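Local coordinates for acyl-CoA dehydrogenase domain protein Tcur3481 (Thermomonospora curvata, PDB 6WY9), which binds FAD and probably catalyses the flavin-dependent dehydrogenation of an acyl-CoA substrate, at residues Q78-A83 and V234-L239; V230-A235 and I271-M276; V311-Q316 and R332-G337. All blocks are in the same frame, centred on the assembly; numbering follows the deposited sequence.

Contact 1. Residues Q78-A83 and V234-L239; sequences QGRHVA and VASGAL
Gly79 and Val234 bring two helices of the acyl-CoA dehydrogenase fold almost backbone to backbone. Helix 67-80 of the N-terminal helical domain ends here in a Schellman motif. It lies against the long helix 215-248 of the C-terminal domain. Two glycines allow the approach. The CA atoms of Gly79 and Val234 are 4.4 Å apart, and those of Arg80 and Gly237 are 4.5 Å apart. Neither glycine has a side chain to hold the backbones apart.

No hydrogen bond crosses the contact. The polar contact across is a CA-H...O approach, Val234 CA to Gly79 O, 3.4 Å. The apolar part is small. Val234 CG2, set beside its own backbone N, rests on Gly79 CA at 3.8 Å. Arg80 starts away from helix 215-248, and its extended chain then passes Ser236, with NE 4.3 Å from Ser236 CB. Its guanidinium is held by salt bridges to Glu76 and Glu77, and Arg80 O bonds to Tyr333 OH.

Val82, with positive phi, is the C-prime residue. Ala83 N donates to Gln78 O and Val82 N to Gly79 O. His81 N is a second donor to Gln78 O. The Gln78 amide closes the turn: NE2 donates to Ala83 O at 2.9 Å, with an N-H...O angle of 172°.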
loop_
_atom_site.group_PDB
_atom_site.type_symbol
_atom_site.label_atom_id
_atom_site.label_comp_id
_atom_site.label_asym_id
_atom_site.label_seq_id
_atom_site.Cartn_x
_atom_site.Cartn_y
_atom_site.Cartn_z
ATOM N N GLN B 78 8.237 -22.944 -15.523
ATOM C CA GLN B 78 8.200 -22.170 -16.756
ATOM C C GLN B 78 8.286 -20.673 -16.468
ATOM O O GLN B 78 9.073 -19.952 -17.101
ATOM C CB GLN B 78 6.950 -22.483 -17.578
ATOM C CG GLN B 78 6.800 -21.430 -18.679
ATOM C CD GLN B 78 5.483 -21.441 -19.386
ATOM O OE1 GLN B 78 4.439 -21.846 -18.830
ATOM N NE2 GLN B 78 5.487 -20.939 -20.613
ATOM N N GLY B 79 7.496 -20.178 -15.505
ATOM C CA GLY B 79 7.559 -18.755 -15.189
ATOM C C GLY B 79 8.907 -18.319 -14.649
ATOM O O GLY B 79 9.357 -17.196 -14.908
ATOM N N ARG B 80 9.589 -19.200 -13.908
ATOM C CA ARG B 80 10.921 -18.858 -13.402
ATOM C C ARG B 80 11.884 -18.452 -14.517
ATOM O O ARG B 80 12.832 -17.688 -14.283
ATOM C CB ARG B 80 11.492 -20.052 -12.660
ATOM C CG ARG B 80 11.681 -19.846 -11.226
ATOM C CD ARG B 80 12.105 -21.148 -10.607
ATOM N NE ARG B 80 11.669 -21.217 -9.226
ATOM C CZ ARG B 80 10.658 -21.959 -8.789
ATOM N NH1 ARG B 80 9.960 -22.737 -9.624
ATOM N NH2 ARG B 80 10.356 -21.933 -7.494
ATOM N N HIS B 81 11.666 -18.976 -15.718
ATOM C CA HIS B 81 12.544 -18.769 -16.873
ATOM C C HIS B 81 11.901 -17.984 -18.009
ATOM O O HIS B 81 12.489 -17.927 -19.090
ATOM C CB HIS B 81 12.974 -20.129 -17.421
ATOM C CG HIS B 81 13.753 -20.916 -16.429
ATOM N ND1 HIS B 81 13.170 -21.878 -15.634
ATOM C CD2 HIS B 81 15.042 -20.830 -16.046
ATOM C CE1 HIS B 81 14.082 -22.381 -14.822
ATOM N NE2 HIS B 81 15.227 -21.756 -15.045
ATOM N N VAL B 82 10.690 -17.437 -17.797
ATOM C CA VAL B 82 9.894 -16.751 -18.816
ATOM C C VAL B 82 10.017 -17.524 -20.139
ATOM O O VAL B 82 10.341 -16.961 -21.183
ATOM C CB VAL B 82 10.282 -15.247 -18.914
ATOM C CG1 VAL B 82 9.818 -14.492 -17.582
ATOM C CG2 VAL B 82 11.786 -15.018 -19.082
ATOM N N ALA B 83 9.780 -18.831 -20.098
ATOM C CA ALA B 83 10.106 -19.670 -21.257
ATOM C C ALA B 83 8.963 -19.603 -22.265
ATOM O O ALA B 83 7.800 -19.836 -21.889
ATOM C CB ALA B 83 10.348 -21.115 -20.852
ATOM N N VAL B 234 7.348 -16.508 -12.182
ATOM C CA VAL B 234 7.858 -15.207 -12.618
ATOM C C VAL B 234 8.387 -14.409 -11.429
ATOM O O VAL B 234 9.478 -13.835 -11.483
ATOM C CB VAL B 234 6.774 -14.410 -13.368
ATOM C CG1 VAL B 234 7.286 -12.981 -13.662
ATOM C CG2 VAL B 234 6.382 -15.163 -14.706
ATOM N N ALA B 235 7.595 -14.297 -10.366
ATOM C CA ALA B 235 8.025 -13.439 -9.259
ATOM C C ALA B 235 9.262 -14.014 -8.581
ATOM O O ALA B 235 10.166 -13.268 -8.191
ATOM C CB ALA B 235 6.893 -13.265 -8.231
ATOM N N SER B 236 9.298 -15.342 -8.407
ATOM C CA SER B 236 10.439 -16.001 -7.791
ATOM C C SER B 236 11.706 -15.765 -8.608
ATOM O O SER B 236 12.765 -15.443 -8.057
ATOM C CB SER B 236 10.166 -17.513 -7.668
ATOM O OG SER B 236 9.061 -17.736 -6.796
ATOM N N GLY B 237 11.617 -15.946 -9.924
ATOM C CA GLY B 237 12.792 -15.748 -10.759
ATOM C C GLY B 237 13.237 -14.299 -10.749
ATOM O O GLY B 237 14.430 -14.010 -10.669
ATOM N N ALA B 238 12.276 -13.368 -10.811
ATOM C CA ALA B 238 12.606 -11.948 -10.758
ATOM C C ALA B 238 13.342 -11.614 -9.461
ATOM O O ALA B 238 14.368 -10.917 -9.466
ATOM C CB ALA B 238 11.315 -11.108 -10.873
ATOM N N LEU B 239 12.801 -12.076 -8.332
ATOM C CA LEU B 239 13.459 -11.827 -7.053
ATOM C C LEU B 239 14.879 -12.420 -7.033
ATOM O O LEU B 239 15.827 -11.767 -6.575
ATOM C CB LEU B 239 12.628 -12.404 -5.908
ATOM C CG LEU B 239 13.221 -12.139 -4.523
ATOM C CD1 LEU B 239 13.552 -10.615 -4.256
ATOM C CD2 LEU B 239 12.262 -12.663 -3.431
#

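Contact 2. Residues V230-A235 and I271-M276; sequences VQLGVA and IEIEAM
Leu232 and Met276 mark the nearest backbone approach of two antiparallel helices, with their CA atoms 6.5 Å apart. The axes of the short segments 230-235 and 271-276 come within 10.1 Å and cross at -158°. This spacing leaves room for side chains between the backbones. The contact is apolar, and no hydrogen bond crosses it.

Leu232 and Ile273 cross obliquely. Leu232 CG is anti to the backbone N (chi1 176°), and the chain carries CD1 over to Ile273 CG2 at 3.8 Å. The same methyl meets Met276 CB. Ile273 sends its other branch to Ala235. Its CG1 is 4.0 Å from Ala235 CB, and its CD1 reaches the backbone at Ala235 O, 3.5 Å away.

Met276 bends at chi3 (74°), which lays its CE methyl against the facing helix. There CE touches Leu232 CA and Gln231 CG, each at 4.0 Å, and also lies near Ala235 CB. Gln231 therefore offers the aliphatic part of its chain to this contact. Its amide NE2 is turned to other partners, Ala304 O and Gly337 O.

The pair belongs to the C-terminal helical bundle of the acyl-CoA dehydrogenase fold. Helix 295-319 packs on both members, through Val311 on Ala235 and on Glu272. Helices 67-80 and 330-340 pack against Val230, on helix 215-248.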
loop_
_atom_site.group_PDB
_atom_site.type_symbol
_atom_site.label_atom_id
_atom_site.label_comp_id
_atom_site.label_asym_id
_atom_site.label_seq_id
_atom_site.Cartn_x
_atom_site.Cartn_y
_atom_site.Cartn_z
ATOM N N VAL B 230 2.162 -19.772 -12.890
ATOM C CA VAL B 230 3.173 -19.108 -13.720
ATOM C C VAL B 230 3.664 -17.851 -13.010
ATOM O O VAL B 230 4.868 -17.555 -12.964
ATOM C CB VAL B 230 2.587 -18.762 -15.107
ATOM C CG1 VAL B 230 3.647 -18.034 -15.978
ATOM C CG2 VAL B 230 2.008 -20.013 -15.795
ATOM N N GLN B 231 2.727 -17.092 -12.443
ATOM C CA GLN B 231 3.095 -15.845 -11.797
ATOM C C GLN B 231 4.010 -16.116 -10.620
ATOM O O GLN B 231 4.931 -15.339 -10.341
ATOM C CB GLN B 231 1.837 -15.096 -11.323
ATOM C CG GLN B 231 2.123 -13.648 -10.843
ATOM C CD GLN B 231 2.273 -12.697 -12.007
ATOM O OE1 GLN B 231 2.942 -13.020 -13.000
ATOM N NE2 GLN B 231 1.644 -11.516 -11.905
ATOM N N LEU B 232 3.706 -17.152 -9.852
ATOM C CA LEU B 232 4.615 -17.489 -8.762
ATOM C C LEU B 232 6.033 -17.680 -9.297
ATOM O O LEU B 232 6.998 -17.197 -8.691
ATOM C CB LEU B 232 4.135 -18.757 -8.057
ATOM C CG LEU B 232 5.053 -19.309 -6.938
ATOM C CD1 LEU B 232 5.233 -18.270 -5.727
ATOM C CD2 LEU B 232 4.432 -20.639 -6.478
ATOM N N GLY B 233 6.182 -18.395 -10.425
ATOM C CA GLY B 233 7.512 -18.622 -10.969
ATOM C C GLY B 233 8.140 -17.339 -11.496
ATOM O O GLY B 233 9.323 -17.062 -11.253
ATOM N N VAL B 234 7.348 -16.508 -12.182
ATOM C CA VAL B 234 7.858 -15.207 -12.618
ATOM C C VAL B 234 8.387 -14.409 -11.429
ATOM O O VAL B 234 9.478 -13.835 -11.483
ATOM C CB VAL B 234 6.774 -14.410 -13.368
ATOM C CG1 VAL B 234 7.286 -12.981 -13.662
ATOM C CG2 VAL B 234 6.382 -15.163 -14.706
ATOM N N ALA B 235 7.595 -14.297 -10.366
ATOM C CA ALA B 235 8.025 -13.439 -9.259
ATOM C C ALA B 235 9.262 -14.014 -8.581
ATOM O O ALA B 235 10.166 -13.268 -8.191
ATOM C CB ALA B 235 6.893 -13.265 -8.231
ATOM N N ILE B 271 8.021 -11.971 1.245
ATOM C CA ILE B 271 6.750 -12.183 1.931
ATOM C C ILE B 271 5.624 -12.445 0.920
ATOM O O ILE B 271 4.849 -13.400 1.046
ATOM C CB ILE B 271 6.435 -10.966 2.817
ATOM C CG1 ILE B 271 7.320 -10.933 4.074
ATOM C CG2 ILE B 271 4.900 -10.902 3.176
ATOM C CD1 ILE B 271 7.362 -9.480 4.686
ATOM N N GLU B 272 5.545 -11.615 -0.119
ATOM C CA GLU B 272 4.451 -11.745 -1.068
ATOM C C GLU B 272 4.530 -13.078 -1.794
ATOM O O GLU B 272 3.496 -13.700 -2.080
ATOM C CB GLU B 272 4.480 -10.583 -2.067
ATOM C CG GLU B 272 3.920 -9.266 -1.429
ATOM C CD GLU B 272 4.173 -8.069 -2.314
ATOM O OE1 GLU B 272 5.085 -8.141 -3.192
ATOM O OE2 GLU B 272 3.498 -7.056 -2.103
ATOM N N ILE B 273 5.753 -13.510 -2.109
ATOM C CA ILE B 273 5.961 -14.785 -2.781
ATOM C C ILE B 273 5.550 -15.932 -1.867
ATOM O O ILE B 273 4.921 -16.905 -2.309
ATOM C CB ILE B 273 7.423 -14.915 -3.250
ATOM C CG1 ILE B 273 7.721 -13.953 -4.420
ATOM C CG2 ILE B 273 7.803 -16.427 -3.573
ATOM C CD1 ILE B 273 9.219 -13.926 -4.858
ATOM N N GLU B 274 5.893 -15.855 -0.580
ATOM C CA GLU B 274 5.440 -16.926 0.334
ATOM C C GLU B 274 3.920 -16.982 0.408
ATOM O O GLU B 274 3.322 -18.064 0.409
ATOM C CB GLU B 274 6.051 -16.731 1.725
ATOM C CG GLU B 274 7.535 -17.063 1.616
ATOM C CD GLU B 274 8.219 -17.549 2.892
ATOM O OE1 GLU B 274 7.835 -17.157 4.022
ATOM O OE2 GLU B 274 9.202 -18.302 2.746
ATOM N N ALA B 275 3.275 -15.819 0.442
ATOM C CA ALA B 275 1.815 -15.764 0.475
ATOM C C ALA B 275 1.203 -16.329 -0.812
ATOM O O ALA B 275 0.241 -17.101 -0.768
ATOM C CB ALA B 275 1.376 -14.325 0.698
ATOM N N MET B 276 1.731 -15.896 -1.963
ATOM C CA MET B 276 1.316 -16.418 -3.254
ATOM C C MET B 276 1.369 -17.928 -3.274
ATOM O O MET B 276 0.428 -18.586 -3.725
ATOM C CB MET B 276 2.238 -15.845 -4.329
ATOM C CG MET B 276 1.918 -14.365 -4.582
ATOM S SD MET B 276 3.320 -13.515 -5.395
ATOM C CE MET B 276 3.037 -14.274 -7.013
#

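Contact 3. Residues V311-Q316 and R332-G337; sequences VVHRTQ and RYFLWG
Val312 and Phe334 join two antiparallel helices of the C-terminal helical domain of the acyl-CoA dehydrogenase fold. The axes of the short segments 311-316 and 332-337 approach to 8.9 Å and cross at -157°.

The tight, buried part is the packing of Val312 and Gln316 on Phe334 and its neighbours. The CG1 methyl of Val312 sits 3.4 Å from Tyr333 O. Its CG2 methyl packs on Phe334 CD1 and faces Gly337 CA at 4.2 Å. Gly337, with no side chain, lets the methyl come up to its CA. Gln316 crosses Phe334 at about a right angle. Its bent chain puts CG 3.6 Å from Phe334 CD1, while OE1 lies 3.4 Å from Phe334 CB. Gln316 NE2 donates to Gly323 O, which fixes the far end of the chain. The Gln316 side chain is about 5 Å from that of the FAD-binding residue His317 and about 9 Å from the bound dihydroflavine-adenine dinucleotide, so this packing lies close to the cofactor site.

The side more open to solvent is at His313, which is partly exposed. Another chain of the tetramer packs on both His313 and Phe334, and a glycerol is bound near the imidazole. Phe334 CG is anti to the backbone N (chi1 -178°), and this directs the ring toward His313. The two rings form a T-shaped stack, with centroids 4.9 Å apart and planes at 89°. Phe334 gives its edge and His313 its face: Phe334 CE1 stands over the centre of the imidazole, 3.6 Å from His313 CE1.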
loop_
_atom_site.group_PDB
_atom_site.type_symbol
_atom_site.label_atom_id
_atom_site.label_comp_id
_atom_site.label_asym_id
_atom_site.label_seq_id
_atom_site.Cartn_x
_atom_site.Cartn_y
_atom_site.Cartn_z
ATOM N N VAL B 311 5.791 -7.473 -6.932
ATOM C CA VAL B 311 7.165 -7.979 -6.995
ATOM C C VAL B 311 7.868 -7.456 -8.245
ATOM O O VAL B 311 8.973 -6.912 -8.161
ATOM C CB VAL B 311 7.213 -9.519 -6.939
ATOM C CG1 VAL B 311 8.718 -10.031 -7.252
ATOM C CG2 VAL B 311 6.680 -10.067 -5.562
ATOM N N VAL B 312 7.261 -7.640 -9.431
ATOM C CA VAL B 312 8.008 -7.259 -10.654
ATOM C C VAL B 312 8.154 -5.741 -10.796
ATOM O O VAL B 312 9.087 -5.291 -11.453
ATOM C CB VAL B 312 7.399 -7.862 -11.944
ATOM C CG1 VAL B 312 7.479 -9.455 -11.901
ATOM C CG2 VAL B 312 5.941 -7.358 -12.245
ATOM N N HIS B 313 7.260 -4.919 -10.214
ATOM C CA HIS B 313 7.561 -3.486 -10.134
ATOM C C HIS B 313 8.748 -3.209 -9.208
ATOM O O HIS B 313 9.590 -2.332 -9.495
ATOM C CB HIS B 313 6.324 -2.703 -9.643
ATOM C CG HIS B 313 5.399 -2.302 -10.759
ATOM N ND1 HIS B 313 5.611 -1.165 -11.528
ATOM C CD2 HIS B 313 4.316 -2.921 -11.290
ATOM C CE1 HIS B 313 4.643 -1.062 -12.428
ATOM N NE2 HIS B 313 3.833 -2.099 -12.294
ATOM N N ARG B 314 8.809 -3.893 -8.056
ATOM C CA ARG B 314 9.948 -3.628 -7.170
ATOM C C ARG B 314 11.248 -4.082 -7.834
ATOM O O ARG B 314 12.266 -3.396 -7.725
ATOM C CB ARG B 314 9.776 -4.322 -5.801
ATOM C CG ARG B 314 8.605 -3.781 -4.952
ATOM C CD ARG B 314 8.761 -4.110 -3.445
ATOM N NE ARG B 314 7.465 -4.021 -2.764
ATOM C CZ ARG B 314 6.593 -5.010 -2.749
ATOM N NH1 ARG B 314 6.918 -6.142 -3.386
ATOM N NH2 ARG B 314 5.427 -4.890 -2.105
ATOM N N THR B 315 11.235 -5.222 -8.535
ATOM C CA THR B 315 12.503 -5.691 -9.104
ATOM C C THR B 315 12.927 -4.815 -10.288
ATOM O O THR B 315 14.128 -4.676 -10.551
ATOM C CB THR B 315 12.429 -7.195 -9.483
ATOM O OG1 THR B 315 11.347 -7.434 -10.384
ATOM C CG2 THR B 315 12.258 -8.121 -8.213
ATOM N N GLN B 316 11.983 -4.167 -10.987
ATOM C CA GLN B 316 12.401 -3.141 -11.945
ATOM C C GLN B 316 13.078 -1.975 -11.235
ATOM O O GLN B 316 14.179 -1.545 -11.604
ATOM C CB GLN B 316 11.214 -2.601 -12.741
ATOM C CG GLN B 316 10.711 -3.491 -13.858
ATOM C CD GLN B 316 11.812 -3.974 -14.787
ATOM O OE1 GLN B 316 12.000 -5.185 -14.912
ATOM N NE2 GLN B 316 12.514 -3.031 -15.481
ATOM N N ARG B 332 11.845 -8.874 -18.935
ATOM C CA ARG B 332 10.867 -9.876 -19.366
ATOM C C ARG B 332 9.975 -10.309 -18.210
ATOM O O ARG B 332 8.797 -10.606 -18.415
ATOM C CB ARG B 332 11.570 -11.102 -19.984
ATOM C CG ARG B 332 12.280 -10.779 -21.307
ATOM C CD ARG B 332 12.484 -12.044 -22.174
ATOM N NE ARG B 332 13.336 -11.727 -23.325
ATOM C CZ ARG B 332 14.660 -11.560 -23.281
ATOM N NH1 ARG B 332 15.326 -11.248 -24.402
ATOM N NH2 ARG B 332 15.312 -11.720 -22.139
ATOM N N TYR B 333 10.527 -10.394 -17.005
ATOM C CA TYR B 333 9.713 -10.721 -15.831
ATOM C C TYR B 333 8.675 -9.636 -15.590
ATOM O O TYR B 333 7.503 -9.928 -15.305
ATOM C CB TYR B 333 10.638 -10.896 -14.613
ATOM C CG TYR B 333 11.516 -12.111 -14.821
ATOM C CD1 TYR B 333 12.641 -12.050 -15.649
ATOM C CD2 TYR B 333 11.169 -13.338 -14.257
ATOM C CE1 TYR B 333 13.403 -13.199 -15.905
ATOM C CE2 TYR B 333 11.940 -14.493 -14.490
ATOM C CZ TYR B 333 13.047 -14.405 -15.315
ATOM O OH TYR B 333 13.798 -15.549 -15.536
ATOM N N PHE B 334 9.077 -8.370 -15.767
ATOM C CA PHE B 334 8.104 -7.278 -15.698
ATOM C C PHE B 334 6.984 -7.473 -16.725
ATOM O O PHE B 334 5.790 -7.338 -16.401
ATOM C CB PHE B 334 8.798 -5.913 -15.922
ATOM C CG PHE B 334 7.841 -4.782 -15.822
ATOM C CD1 PHE B 334 7.285 -4.451 -14.597
ATOM C CD2 PHE B 334 7.405 -4.117 -16.959
ATOM C CE1 PHE B 334 6.322 -3.424 -14.486
ATOM C CE2 PHE B 334 6.463 -3.090 -16.859
ATOM C CZ PHE B 334 5.918 -2.741 -15.607
ATOM N N LEU B 335 7.353 -7.763 -17.986
ATOM C CA LEU B 335 6.342 -7.900 -19.043
ATOM C C LEU B 335 5.395 -9.077 -18.759
ATOM O O LEU B 335 4.175 -8.948 -18.905
ATOM C CB LEU B 335 7.003 -8.064 -20.422
ATOM C CG LEU B 335 7.893 -6.895 -20.900
ATOM C CD1 LEU B 335 8.476 -7.204 -22.281
ATOM C CD2 LEU B 335 7.005 -5.618 -20.920
ATOM N N TRP B 336 5.951 -10.248 -18.409
ATOM C CA TRP B 336 5.129 -11.401 -18.034
ATOM C C TRP B 336 4.257 -11.109 -16.810
ATOM O O TRP B 336 3.052 -11.407 -16.799
ATOM C CB TRP B 336 6.022 -12.620 -17.750
ATOM C CG TRP B 336 6.453 -13.362 -19.002
ATOM C CD1 TRP B 336 7.015 -12.823 -20.115
ATOM C CD2 TRP B 336 6.361 -14.789 -19.240
ATOM N NE1 TRP B 336 7.291 -13.815 -21.032
ATOM C CE2 TRP B 336 6.894 -15.029 -20.518
ATOM C CE3 TRP B 336 5.895 -15.874 -18.482
ATOM C CZ2 TRP B 336 6.961 -16.324 -21.086
ATOM C CZ3 TRP B 336 5.981 -17.174 -19.046
ATOM C CH2 TRP B 336 6.505 -17.378 -20.334
ATOM N N GLY B 337 4.859 -10.568 -15.747
ATOM C CA GLY B 337 4.101 -10.326 -14.529
ATOM C C GLY B 337 2.930 -9.402 -14.782
ATOM O O GLY B 337 1.803 -9.673 -14.357
#

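In the fold
From the N terminus, helix 67-80 comes first. Contact 1 closes a loop of 150 residues, which includes the beta-sheet domain, and ties the N-terminal helices to helix 215-248. Contact 2 opens on that same helix, sharing Val234 and Ala235, and closes a shorter loop on helix 260-288. Contact 3 follows in series and joins helices 295-319 and 330-340. None nests inside another, yet all three touch in space. Tyr333 OH of contact 3 meets Arg80 O of contact 1 in a probable hydrogen bond. A salt bridge from Glu272 to Arg314 links contacts 2 and 3. Together they connect the N-terminal helices with the C-terminal bundle.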